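Local atomic coordinates of flagellar assembly factor FliW (Geobacillus thermodenitrificans, PDB entry 5JAK), a protein that probably binds CsrA and relieves its repression of flagellin translation, and also binds flagellin and takes part in assembly of the flagellum. Residues L60-S65 with A91-L96. The protein carries 1 engineered substitution. Numbering follows the deposited sequence.
Sequences LIEPFS and ALYVIL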
loop_
_atom_site.group_PDB
_atom_site.type_symbol
_atom_site.label_atom_id
_atom_site.label_comp_id
_atom_site.label_asym_id
_atom_site.label_seq_id
_atom_site.Cartn_x
_atom_site.Cartn_y
_atom_site.Cartn_z
ATOM N N LEU A 60 2.689 -4.342 3.659
ATOM C CA LEU A 60 2.926 -4.115 2.230
ATOM C C LEU A 60 4.254 -4.715 1.779
ATOM O O LEU A 60 5.225 -4.775 2.543
ATOM C CB LEU A 60 2.995 -2.607 1.881
ATOM C CG LEU A 60 1.875 -1.673 2.291
ATOM C CD1 LEU A 60 2.107 -0.252 1.712
ATOM C CD2 LEU A 60 0.561 -2.270 1.849
ATOM N N ILE A 61 4.309 -5.124 0.503
ATOM C CA ILE A 61 5.573 -5.388 -0.171
ATOM C C ILE A 61 5.594 -4.667 -1.512
ATOM O O ILE A 61 4.554 -4.360 -2.095
ATOM C CB ILE A 61 5.838 -6.892 -0.382
ATOM C CG1 ILE A 61 4.685 -7.535 -1.164
ATOM C CG2 ILE A 61 6.072 -7.569 0.955
ATOM C CD1 ILE A 61 5.008 -8.899 -1.655
ATOM N N GLU A 62 6.796 -4.407 -2.011
ATOM C CA GLU A 62 6.922 -4.040 -3.419
ATOM C C GLU A 62 6.699 -5.303 -4.232
ATOM O O GLU A 62 7.371 -6.306 -3.983
ATOM C CB GLU A 62 8.293 -3.441 -3.730
ATOM C CG GLU A 62 8.529 -2.144 -2.987
ATOM C CD GLU A 62 9.725 -1.373 -3.503
ATOM O OE1 GLU A 62 9.835 -1.185 -4.735
ATOM O OE2 GLU A 62 10.551 -0.950 -2.668
ATOM N N PRO A 63 5.759 -5.309 -5.184
ATOM C CA PRO A 63 5.327 -6.596 -5.762
ATOM C C PRO A 63 6.394 -7.332 -6.552
ATOM O O PRO A 63 6.314 -8.563 -6.690
ATOM C CB PRO A 63 4.141 -6.197 -6.661
ATOM C CG PRO A 63 4.317 -4.717 -6.929
ATOM C CD PRO A 63 4.925 -4.181 -5.647
ATOM N N PHE A 64 7.384 -6.641 -7.096
ATOM C CA PHE A 64 8.344 -7.375 -7.916
ATOM C C PHE A 64 9.236 -8.279 -7.071
ATOM O O PHE A 64 9.909 -9.157 -7.620
ATOM C CB PHE A 64 9.127 -6.370 -8.760
ATOM C CG PHE A 64 8.234 -5.342 -9.405
ATOM C CD1 PHE A 64 7.572 -5.620 -10.592
ATOM C CD2 PHE A 64 7.988 -4.125 -8.776
ATOM C CE1 PHE A 64 6.721 -4.680 -11.165
ATOM C CE2 PHE A 64 7.136 -3.187 -9.343
ATOM C CZ PHE A 64 6.506 -3.462 -10.535
ATOM N N SER A 65 9.203 -8.100 -5.748
ATOM C CA SER A 65 9.783 -9.060 -4.814
ATOM C C SER A 65 9.341 -10.490 -5.125
ATOM O O SER A 65 10.167 -11.408 -5.181
ATOM C CB SER A 65 9.389 -8.663 -3.385
ATOM O OG SER A 65 9.550 -9.732 -2.470
ATOM N N ALA A 91 4.685 5.612 -6.440
ATOM C CA ALA A 91 5.137 4.418 -5.736
ATOM C C ALA A 91 4.033 3.365 -5.768
ATOM O O ALA A 91 2.843 3.704 -5.733
ATOM C CB ALA A 91 5.513 4.743 -4.277
ATOM N N LEU A 92 4.436 2.088 -5.837
ATOM C CA LEU A 92 3.519 0.966 -6.050
ATOM C C LEU A 92 3.756 -0.158 -5.038
ATOM O O LEU A 92 4.880 -0.646 -4.904
ATOM C CB LEU A 92 3.720 0.424 -7.474
ATOM C CG LEU A 92 3.097 -0.948 -7.668
ATOM C CD1 LEU A 92 1.624 -0.743 -7.601
ATOM C CD2 LEU A 92 3.525 -1.581 -8.997
ATOM N N TYR A 93 2.692 -0.612 -4.362
ATOM C CA TYR A 93 2.804 -1.666 -3.353
ATOM C C TYR A 93 1.609 -2.608 -3.477
ATOM O O TYR A 93 0.573 -2.253 -4.058
ATOM C CB TYR A 93 2.796 -1.127 -1.921
ATOM C CG TYR A 93 3.861 -0.091 -1.676
ATOM C CD1 TYR A 93 5.163 -0.475 -1.386
ATOM C CD2 TYR A 93 3.549 1.271 -1.702
ATOM C CE1 TYR A 93 6.148 0.484 -1.132
ATOM C CE2 TYR A 93 4.521 2.226 -1.455
ATOM C CZ TYR A 93 5.812 1.825 -1.170
ATOM O OH TYR A 93 6.784 2.788 -0.925
ATOM N N VAL A 94 1.743 -3.808 -2.906
ATOM C CA VAL A 94 0.597 -4.694 -2.736
ATOM C C VAL A 94 0.453 -5.109 -1.281
ATOM O O VAL A 94 1.447 -5.309 -0.565
ATOM C CB VAL A 94 0.671 -5.952 -3.642
ATOM C CG1 VAL A 94 0.536 -5.546 -5.123
ATOM C CG2 VAL A 94 1.987 -6.711 -3.423
ATOM N N ILE A 95 -0.798 -5.276 -0.856
ATOM C CA ILE A 95 -1.099 -5.679 0.524
ATOM C C ILE A 95 -0.945 -7.179 0.660
ATOM O O ILE A 95 -1.461 -7.946 -0.169
ATOM C CB ILE A 95 -2.528 -5.256 0.921
ATOM C CG1 ILE A 95 -2.713 -3.741 0.811
ATOM C CG2 ILE A 95 -2.872 -5.765 2.347
ATOM C CD1 ILE A 95 -4.212 -3.281 1.030
ATOM N N LEU A 96 -0.242 -7.614 1.714
ATOM C CA LEU A 96 -0.113 -9.026 2.037
ATOM C C LEU A 96 -1.106 -9.423 3.122
ATOM O O LEU A 96 -1.263 -8.714 4.121
ATOM C CB LEU A 96 1.310 -9.336 2.521
ATOM C CG LEU A 96 2.464 -9.245 1.541
ATOM C CD1 LEU A 96 3.700 -9.831 2.243
ATOM C CD2 LEU A 96 2.141 -10.005 0.255
#
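The end of strand 57-61 pairs antiparallel with strand 90-97 in the main sheet of FliW, and I61 and V94 form the hydrogen-bonded pair where the two part. I61 N donates to V94 O at 3.1 Å, and V94 N returns a bond to I61 O at 3.0 Å. The I61 oxygen also lies in the plane of the Y93 ring, at its edge.

On the face shared by I61, V94 and L96, branched aliphatic chains suit the buried setting. I61 holds CG1 between its backbone N and carbonyl carbon (chi1 56°), which brings CG1 to 3.6 Å from V94 CG2 while CG2 meets L96 CD1 at 3.5 Å. The other face carries L60, whose two methyls divide their work: CD1 rests against Y93 CB and the ring root, and CD2 lies 3.7 Å from I95 CG1. L37 of strand 34-39 touches both L60 and Y93.

Beyond I61 the chain turns away at P63, a residue with no N-H for further strand pairing. Its ring instead offers CB to V94 CG2 and CG to L92 CD2, and that leucine methyl also meets F64 CZ at 3.8 Å.

The two backbone bonds end the strand pairing that L96 and V59 continue, while contacts between hydrocarbon groups carry the packing on into the turn.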